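Local coordinates for protein Polyphosphate:AMP phosphotransferase (Meiothermus ruber H328, PDB 5O6M) that uses inorganic polyphosphate as phosphate donor to convert AMP to ADP and ADP to ATP, and also accepts other nucleoside mono- and diphosphates, at residues D[51-54]-D[55-58]; D[138-141]-D[142-146]; D[171-174]-D[175-178]. The protein carries 1 engineered substitution. All coordinates share one frame; numbering follows the deposited sequence.

Contact 1. Residues D[51-54]-D[55-58]; sequences YAEG and QHKV
E53 reaches across the end of its helix to the imidazole of H56, three residues on. From CB outward, CG stands anti to the backbone N (chi1 -172°), and the chain runs on extended, which carries the acid past the turn instead of folding it back on the helix. CG passes CB of Q55 at 4.2 Å, the two side chains crossing at about a right angle. At the tip, OE1 of E53 accepts a hydrogen bond from ND1 of H56 at 3.1 Å, with CE1 of the same ring 3.5 Å from OE1. The oxygen lies at the ring edge, close to its plane, but the donor comes from above the carboxylate plane and the N-H...O angle is a bent 137°. This is the turn from helix 29-53 into strand 57-64, the central strand of the parallel P-loop-type sheet; G54, with phi 64°, is where the chain leaves the helix. OE2 of E53 accepts from the backbone N of Q253, and M252 packs on both E53 and H56. With an alanine in place of E53, ND1 of H56 and the backbone N of Q253 would probably both lose their acceptor, and the imidazole would be freer to turn.

Contact 2. Residues D[138-141]-D[142-146]; sequences PQQV and WQKRY
The indole of W142 carries CA of Q139 over one face. That CA sits 3.5 Å from the centroid of the five-membered ring, 27° off the normal, a CH-pi contact displaced toward the NE1 side. The Q139 side chain runs on over the CZ2 rim of the six-membered ring: CB and CG are each 3.7 Å from CZ2, and the terminal amide is turned 44° from the indole plane. At the indole's edge, in plane, stands CE2 of Y146, whose own ring edge meets OE1 of Q143. W142 folds back in this way because its CG lies between the backbone N and the carbonyl carbon (chi1 59°). The guanidinium of R145 is met obliquely by V141, with CG1 3.7 Å from NH2, the two side chains lying side by side and pointing the same way.

The backbone holds the turn together: W142 N donates to P138 O, and Q143 N to Q139 O at 2.9 Å. K144 N donates to V141 O, a three-residue step, while K144 NZ makes a weak bond to Q140 O at 3.4 Å.

P138 occupies the N-cap of helix 139-142, which leads into helix 145-158. W142 packs on R132 of helix 130-133, and Y146 on A212 and E216 of helix 203-217. R145 ties this corner to the backbone O of D127, a residue of the ATP pocket, forms a cation-pi contact with Y103, and makes a salt bridge to E159 of the second subunit.

Contact 3. Residues D[171-174]-D[175-178]; sequences SKDE and QRQR
D173 and E174 each engage an arginine further along the same helix. OD1 of D173 takes NH2 of R176 at 2.7 Å in a salt bridge. The donor arrives nearly along the carboxylate C-O direction, with the oxygen 27° out of the guanidinium plane. In the second salt bridge, OE2 of E174 offers its anti lone pair to NE of R178 at 2.9 Å. The E174 chain bends at chi2 (64°) to bring the acid round, and its carboxylate stands almost perpendicular to the guanidinium, 84° between planes. R178 NH2 is satisfied separately by A229 O, so two acceptors help fix the rotation of the group.

Behind these run the backbone bonds. Q175 N donates to S171 O at 3.0 Å and R178 N to E174 O at 3.2 Å; those from R176 N to K172 O and Q177 N to D173 O are weak. The amide of Q175 is held by D66 O through NE2 and by R200 NH1 through OE1. S171 N donates to OD1 of N230.

S171 closes the helix start: its OG accepts from E174 N at 3.1 Å, the side-chain bond of a serine N-cap, here opening helix 172-183 just after strand 161-169 of the P-loop-type sheet.

The three contacts are local and follow one another along the chain, at places where helices begin or end. Contacts 1 and 3 lie at the surface on opposite sides of the chain's centre, about 38 Å apart between centres; contact 2 is partly buried. Contact 1 closes a helix before a strand, whereas contacts 2 and 3 open helices. They share no element, but strands 57-64 and 161-169, which adjoin contacts 1 and 3, are neighbours in the sheet. The chemistry differs accordingly: a single carboxylate-histidine bond in 51-58, aromatic packing on backbone in 138-146, paired acids and arginines in 171-178.

Contact 1. Residues D[51-54]-D[55-58]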
loop_
_atom_site.group_PDB
_atom_site.type_symbol
_atom_site.label_atom_id
_atom_site.label_comp_id
_atom_site.label_asym_id
_atom_site.label_seq_id
_atom_site.Cartn_x
_atom_site.Cartn_y
_atom_site.Cartn_z
ATOM N N TYR D 51 -15.662 -11.214 -13.340
ATOM C CA TYR D 51 -15.337 -11.481 -11.942
ATOM C C TYR D 51 -15.272 -12.977 -11.662
ATOM O O TYR D 51 -14.340 -13.457 -11.004
ATOM C CB TYR D 51 -16.372 -10.804 -11.040
ATOM C CG TYR D 51 -16.064 -10.879 -9.565
ATOM C CD1 TYR D 51 -15.094 -10.065 -8.994
ATOM C CD2 TYR D 51 -16.758 -11.750 -8.736
ATOM C CE1 TYR D 51 -14.812 -10.126 -7.640
ATOM C CE2 TYR D 51 -16.484 -11.817 -7.380
ATOM C CZ TYR D 51 -15.509 -11.002 -6.838
ATOM O OH TYR D 51 -15.232 -11.065 -5.491
ATOM N N ALA D 52 -16.255 -13.733 -12.161
ATOM C CA ALA D 52 -16.320 -15.163 -11.866
ATOM C C ALA D 52 -15.195 -15.931 -12.550
ATOM O O ALA D 52 -14.587 -16.820 -11.942
ATOM C CB ALA D 52 -17.684 -15.721 -12.278
ATOM N N GLU D 53 -14.916 -15.617 -13.818
ATOM C CA GLU D 53 -13.820 -16.288 -14.515
ATOM C C GLU D 53 -12.477 -15.988 -13.856
ATOM O O GLU D 53 -11.610 -16.866 -13.767
ATOM C CB GLU D 53 -13.802 -15.871 -15.987
ATOM C CG GLU D 53 -12.823 -16.657 -16.845
ATOM C CD GLU D 53 -12.732 -16.121 -18.263
ATOM O OE1 GLU D 53 -12.678 -14.882 -18.429
ATOM O OE2 GLU D 53 -12.723 -16.936 -19.213
ATOM N N GLY D 54 -12.286 -14.756 -13.394
ATOM C CA GLY D 54 -11.083 -14.414 -12.646
ATOM C C GLY D 54 -9.795 -14.523 -13.429
ATOM O O GLY D 54 -8.752 -14.841 -12.848
ATOM N N GLN D 55 -9.829 -14.255 -14.733
ATOM C CA GLN D 55 -8.638 -14.352 -15.569
ATOM C C GLN D 55 -8.235 -13.021 -16.181
ATOM O O GLN D 55 -7.060 -12.642 -16.108
ATOM C CB GLN D 55 -8.860 -15.389 -16.683
ATOM C CG GLN D 55 -8.639 -16.836 -16.263
ATOM C CD GLN D 55 -7.280 -17.065 -15.619
ATOM O OE1 GLN D 55 -6.424 -16.180 -15.617
ATOM N NE2 GLN D 55 -7.077 -18.260 -15.076
ATOM N N HIS D 56 -9.170 -12.306 -16.793
ATOM C CA HIS D 56 -8.845 -11.079 -17.501
ATOM C C HIS D 56 -8.793 -9.882 -16.559
ATOM O O HIS D 56 -9.482 -9.837 -15.535
ATOM C CB HIS D 56 -9.865 -10.837 -18.613
ATOM C CG HIS D 56 -9.813 -11.868 -19.696
ATOM N ND1 HIS D 56 -10.700 -12.921 -19.762
ATOM C CD2 HIS D 56 -8.971 -12.018 -20.745
ATOM C CE1 HIS D 56 -10.410 -13.671 -20.810
ATOM N NE2 HIS D 56 -9.366 -13.145 -21.423
ATOM N N LYS D 57 -7.979 -8.896 -16.930
ATOM C CA LYS D 57 -7.926 -7.611 -16.248
ATOM C C LYS D 57 -8.372 -6.543 -17.228
ATOM O O LYS D 57 -7.928 -6.538 -18.379
ATOM C CB LYS D 57 -6.515 -7.277 -15.749
ATOM C CG LYS D 57 -5.639 -8.453 -15.389
ATOM C CD LYS D 57 -4.263 -7.931 -15.001
ATOM C CE LYS D 57 -3.315 -9.044 -14.648
ATOM N NZ LYS D 57 -2.609 -9.530 -15.862
ATOM N N VAL D 58 -9.232 -5.637 -16.779
ATOM C CA VAL D 58 -9.822 -4.637 -17.658
ATOM C C VAL D 58 -9.599 -3.253 -17.058
ATOM O O VAL D 58 -9.992 -2.997 -15.913
ATOM C CB VAL D 58 -11.318 -4.908 -17.890
ATOM C CG1 VAL D 58 -11.916 -3.857 -18.803
ATOM C CG2 VAL D 58 -11.511 -6.315 -18.461
#

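Contact 2. Residues D[138-141]-D[142-146]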
loop_
_atom_site.group_PDB
_atom_site.type_symbol
_atom_site.label_atom_id
_atom_site.label_comp_id
_atom_site.label_asym_id
_atom_site.label_seq_id
_atom_site.Cartn_x
_atom_site.Cartn_y
_atom_site.Cartn_z
ATOM N N PRO D 138 10.310 20.544 -16.812
ATOM C CA PRO D 138 10.785 21.063 -18.100
ATOM C C PRO D 138 10.343 20.169 -19.248
ATOM O O PRO D 138 10.253 18.947 -19.109
ATOM C CB PRO D 138 12.312 21.064 -17.944
ATOM C CG PRO D 138 12.549 21.052 -16.459
ATOM C CD PRO D 138 11.413 20.274 -15.874
ATOM N N GLN D 139 10.058 20.798 -20.394
ATOM C CA GLN D 139 9.671 20.036 -21.579
ATOM C C GLN D 139 10.634 18.886 -21.848
ATOM O O GLN D 139 10.222 17.830 -22.345
ATOM C CB GLN D 139 9.597 20.951 -22.803
ATOM C CG GLN D 139 9.555 20.192 -24.126
ATOM C CD GLN D 139 9.278 21.087 -25.319
ATOM O OE1 GLN D 139 8.652 22.140 -25.189
ATOM N NE2 GLN D 139 9.744 20.671 -26.492
ATOM N N GLN D 140 11.919 19.073 -21.532
ATOM C CA GLN D 140 12.870 17.974 -21.623
ATOM C C GLN D 140 12.415 16.763 -20.821
ATOM O O GLN D 140 12.692 15.622 -21.210
ATOM C CB GLN D 140 14.243 18.440 -21.134
ATOM C CG GLN D 140 15.234 17.311 -20.856
ATOM C CD GLN D 140 16.213 17.071 -21.987
ATOM O OE1 GLN D 140 16.142 17.714 -23.034
ATOM N NE2 GLN D 140 17.140 16.138 -21.777
ATOM N N VAL D 141 11.709 16.983 -19.713
ATOM C CA VAL D 141 11.242 15.867 -18.897
ATOM C C VAL D 141 9.971 15.254 -19.476
ATOM O O VAL D 141 9.949 14.075 -19.848
ATOM C CB VAL D 141 11.043 16.313 -17.436
ATOM C CG1 VAL D 141 10.415 15.193 -16.624
ATOM C CG2 VAL D 141 12.378 16.719 -16.829
ATOM N N TRP D 142 8.894 16.040 -19.568
ATOM C CA TRP D 142 7.612 15.441 -19.928
ATOM C C TRP D 142 7.542 15.019 -21.388
ATOM O O TRP D 142 6.623 14.279 -21.751
ATOM C CB TRP D 142 6.448 16.387 -19.594
ATOM C CG TRP D 142 6.475 17.732 -20.257
ATOM C CD1 TRP D 142 6.755 18.929 -19.665
ATOM C CD2 TRP D 142 6.156 18.027 -21.625
ATOM N NE1 TRP D 142 6.658 19.947 -20.583
ATOM C CE2 TRP D 142 6.288 19.420 -21.793
ATOM C CE3 TRP D 142 5.779 17.248 -22.724
ATOM C CZ2 TRP D 142 6.060 20.051 -23.016
ATOM C CZ3 TRP D 142 5.551 17.878 -23.938
ATOM C CH2 TRP D 142 5.694 19.264 -24.073
ATOM N N GLN D 143 8.480 15.460 -22.228
ATOM C CA GLN D 143 8.519 14.973 -23.602
ATOM C C GLN D 143 8.905 13.501 -23.657
ATOM O O GLN D 143 8.449 12.772 -24.546
ATOM C CB GLN D 143 9.490 15.819 -24.431
ATOM C CG GLN D 143 10.032 15.136 -25.686
ATOM C CD GLN D 143 8.968 14.906 -26.751
ATOM O OE1 GLN D 143 7.852 15.419 -26.655
ATOM N NE2 GLN D 143 9.315 14.131 -27.776
ATOM N N LYS D 144 9.733 13.043 -22.715
ATOM C CA LYS D 144 10.118 11.638 -22.701
ATOM C C LYS D 144 8.984 10.737 -22.238
ATOM O O LYS D 144 9.071 9.514 -22.398
ATOM C CB LYS D 144 11.340 11.419 -21.812
ATOM C CG LYS D 144 12.490 12.356 -22.113
ATOM C CD LYS D 144 13.799 11.591 -22.078
ATOM C CE LYS D 144 15.006 12.500 -22.128
ATOM N NZ LYS D 144 15.111 13.280 -20.869
ATOM N N ARG D 145 7.933 11.309 -21.653
ATOM C CA ARG D 145 6.896 10.507 -21.023
ATOM C C ARG D 145 5.952 9.852 -22.021
ATOM O O ARG D 145 5.339 8.837 -21.683
ATOM C CB ARG D 145 6.119 11.371 -20.031
ATOM C CG ARG D 145 6.994 11.803 -18.862
ATOM C CD ARG D 145 6.284 12.717 -17.889
ATOM N NE ARG D 145 7.132 12.976 -16.727
ATOM C CZ ARG D 145 6.763 13.701 -15.676
ATOM N NH1 ARG D 145 5.555 14.246 -15.639
ATOM N NH2 ARG D 145 7.603 13.878 -14.665
ATOM N N TYR D 146 5.828 10.380 -23.242
ATOM C CA TYR D 146 5.016 9.693 -24.243
ATOM C C TYR D 146 5.565 8.299 -24.498
ATOM O O TYR D 146 4.807 7.328 -24.616
ATOM C CB TYR D 146 4.978 10.496 -25.544
ATOM C CG TYR D 146 4.445 11.901 -25.384
ATOM C CD1 TYR D 146 3.112 12.129 -25.061
ATOM C CD2 TYR D 146 5.279 13.002 -25.544
ATOM C CE1 TYR D 146 2.626 13.414 -24.910
ATOM C CE2 TYR D 146 4.801 14.290 -25.394
ATOM C CZ TYR D 146 3.476 14.490 -25.078
ATOM O OH TYR D 146 3.000 15.773 -24.929
#

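Contact 3. Residues D[171-174]-D[175-178]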
loop_
_atom_site.group_PDB
_atom_site.type_symbol
_atom_site.label_atom_id
_atom_site.label_comp_id
_atom_site.label_asym_id
_atom_site.label_seq_id
_atom_site.Cartn_x
_atom_site.Cartn_y
_atom_site.Cartn_z
ATOM N N SER D 171 -16.889 20.916 -26.395
ATOM C CA SER D 171 -16.479 22.179 -26.987
ATOM C C SER D 171 -16.210 23.226 -25.910
ATOM O O SER D 171 -16.607 23.080 -24.750
ATOM C CB SER D 171 -17.558 22.682 -27.940
ATOM O OG SER D 171 -18.744 22.961 -27.218
ATOM N N LYS D 172 -15.540 24.309 -26.317
ATOM C CA LYS D 172 -15.225 25.373 -25.369
ATOM C C LYS D 172 -16.491 26.037 -24.846
ATOM O O LYS D 172 -16.586 26.363 -23.657
ATOM C CB LYS D 172 -14.315 26.414 -26.020
ATOM C CG LYS D 172 -13.837 27.481 -25.054
ATOM C CD LYS D 172 -12.876 28.459 -25.710
ATOM C CE LYS D 172 -12.432 29.526 -24.717
ATOM N NZ LYS D 172 -11.294 30.346 -25.228
ATOM N N ASP D 173 -17.477 26.246 -25.721
ATOM C CA ASP D 173 -18.729 26.856 -25.288
ATOM C C ASP D 173 -19.546 25.893 -24.436
ATOM O O ASP D 173 -20.227 26.315 -23.492
ATOM C CB ASP D 173 -19.535 27.321 -26.502
ATOM C CG ASP D 173 -21.002 27.544 -26.179
ATOM O OD1 ASP D 173 -21.314 28.496 -25.430
ATOM O OD2 ASP D 173 -21.843 26.767 -26.680
ATOM N N GLU D 174 -19.497 24.595 -24.751
ATOM C CA GLU D 174 -20.202 23.619 -23.927
ATOM C C GLU D 174 -19.654 23.597 -22.505
ATOM O O GLU D 174 -20.423 23.526 -21.538
ATOM C CB GLU D 174 -20.128 22.231 -24.554
ATOM C CG GLU D 174 -20.774 21.170 -23.681
ATOM C CD GLU D 174 -22.267 21.387 -23.512
ATOM O OE1 GLU D 174 -22.883 22.023 -24.392
ATOM O OE2 GLU D 174 -22.821 20.939 -22.486
ATOM N N GLN D 175 -18.329 23.652 -22.352
ATOM C CA GLN D 175 -17.762 23.689 -21.009
ATOM C C GLN D 175 -18.274 24.898 -20.239
ATOM O O GLN D 175 -18.508 24.819 -19.026
ATOM C CB GLN D 175 -16.235 23.717 -21.069
ATOM C CG GLN D 175 -15.596 23.799 -19.691
ATOM C CD GLN D 175 -14.098 24.014 -19.733
ATOM O OE1 GLN D 175 -13.600 24.850 -20.488
ATOM N NE2 GLN D 175 -13.369 23.255 -18.923
ATOM N N ARG D 176 -18.458 26.027 -20.929
ATOM C CA ARG D 176 -18.929 27.233 -20.258
ATOM C C ARG D 176 -20.277 26.999 -19.590
ATOM O O ARG D 176 -20.500 27.440 -18.456
ATOM C CB ARG D 176 -19.016 28.390 -21.255
ATOM C CG ARG D 176 -18.828 29.768 -20.634
ATOM C CD ARG D 176 -20.018 30.689 -20.898
ATOM N NE ARG D 176 -20.755 30.326 -22.105
ATOM C CZ ARG D 176 -22.010 29.880 -22.110
ATOM N NH1 ARG D 176 -22.677 29.753 -20.970
ATOM N NH2 ARG D 176 -22.600 29.570 -23.255
ATOM N N GLN D 177 -21.186 26.299 -20.271
ATOM C CA GLN D 177 -22.501 26.042 -19.692
ATOM C C GLN D 177 -22.402 25.123 -18.481
ATOM O O GLN D 177 -22.985 25.403 -17.427
ATOM C CB GLN D 177 -23.442 25.442 -20.738
ATOM C CG GLN D 177 -23.544 26.231 -22.028
ATOM C CD GLN D 177 -24.496 25.585 -23.019
ATOM O OE1 GLN D 177 -24.176 25.426 -24.197
ATOM N NE2 GLN D 177 -25.679 25.217 -22.544
ATOM N N ARG D 178 -21.667 24.017 -18.612
ATOM C CA ARG D 178 -21.571 23.071 -17.505
ATOM C C ARG D 178 -20.915 23.713 -16.288
ATOM O O ARG D 178 -21.351 23.489 -15.153
ATOM C CB ARG D 178 -20.817 21.819 -17.957
ATOM C CG ARG D 178 -21.466 21.167 -19.169
ATOM C CD ARG D 178 -20.938 19.775 -19.467
ATOM N NE ARG D 178 -21.705 19.163 -20.550
ATOM C CZ ARG D 178 -21.508 17.934 -21.014
ATOM N NH1 ARG D 178 -20.557 17.166 -20.492
ATOM N NH2 ARG D 178 -22.268 17.470 -21.999
#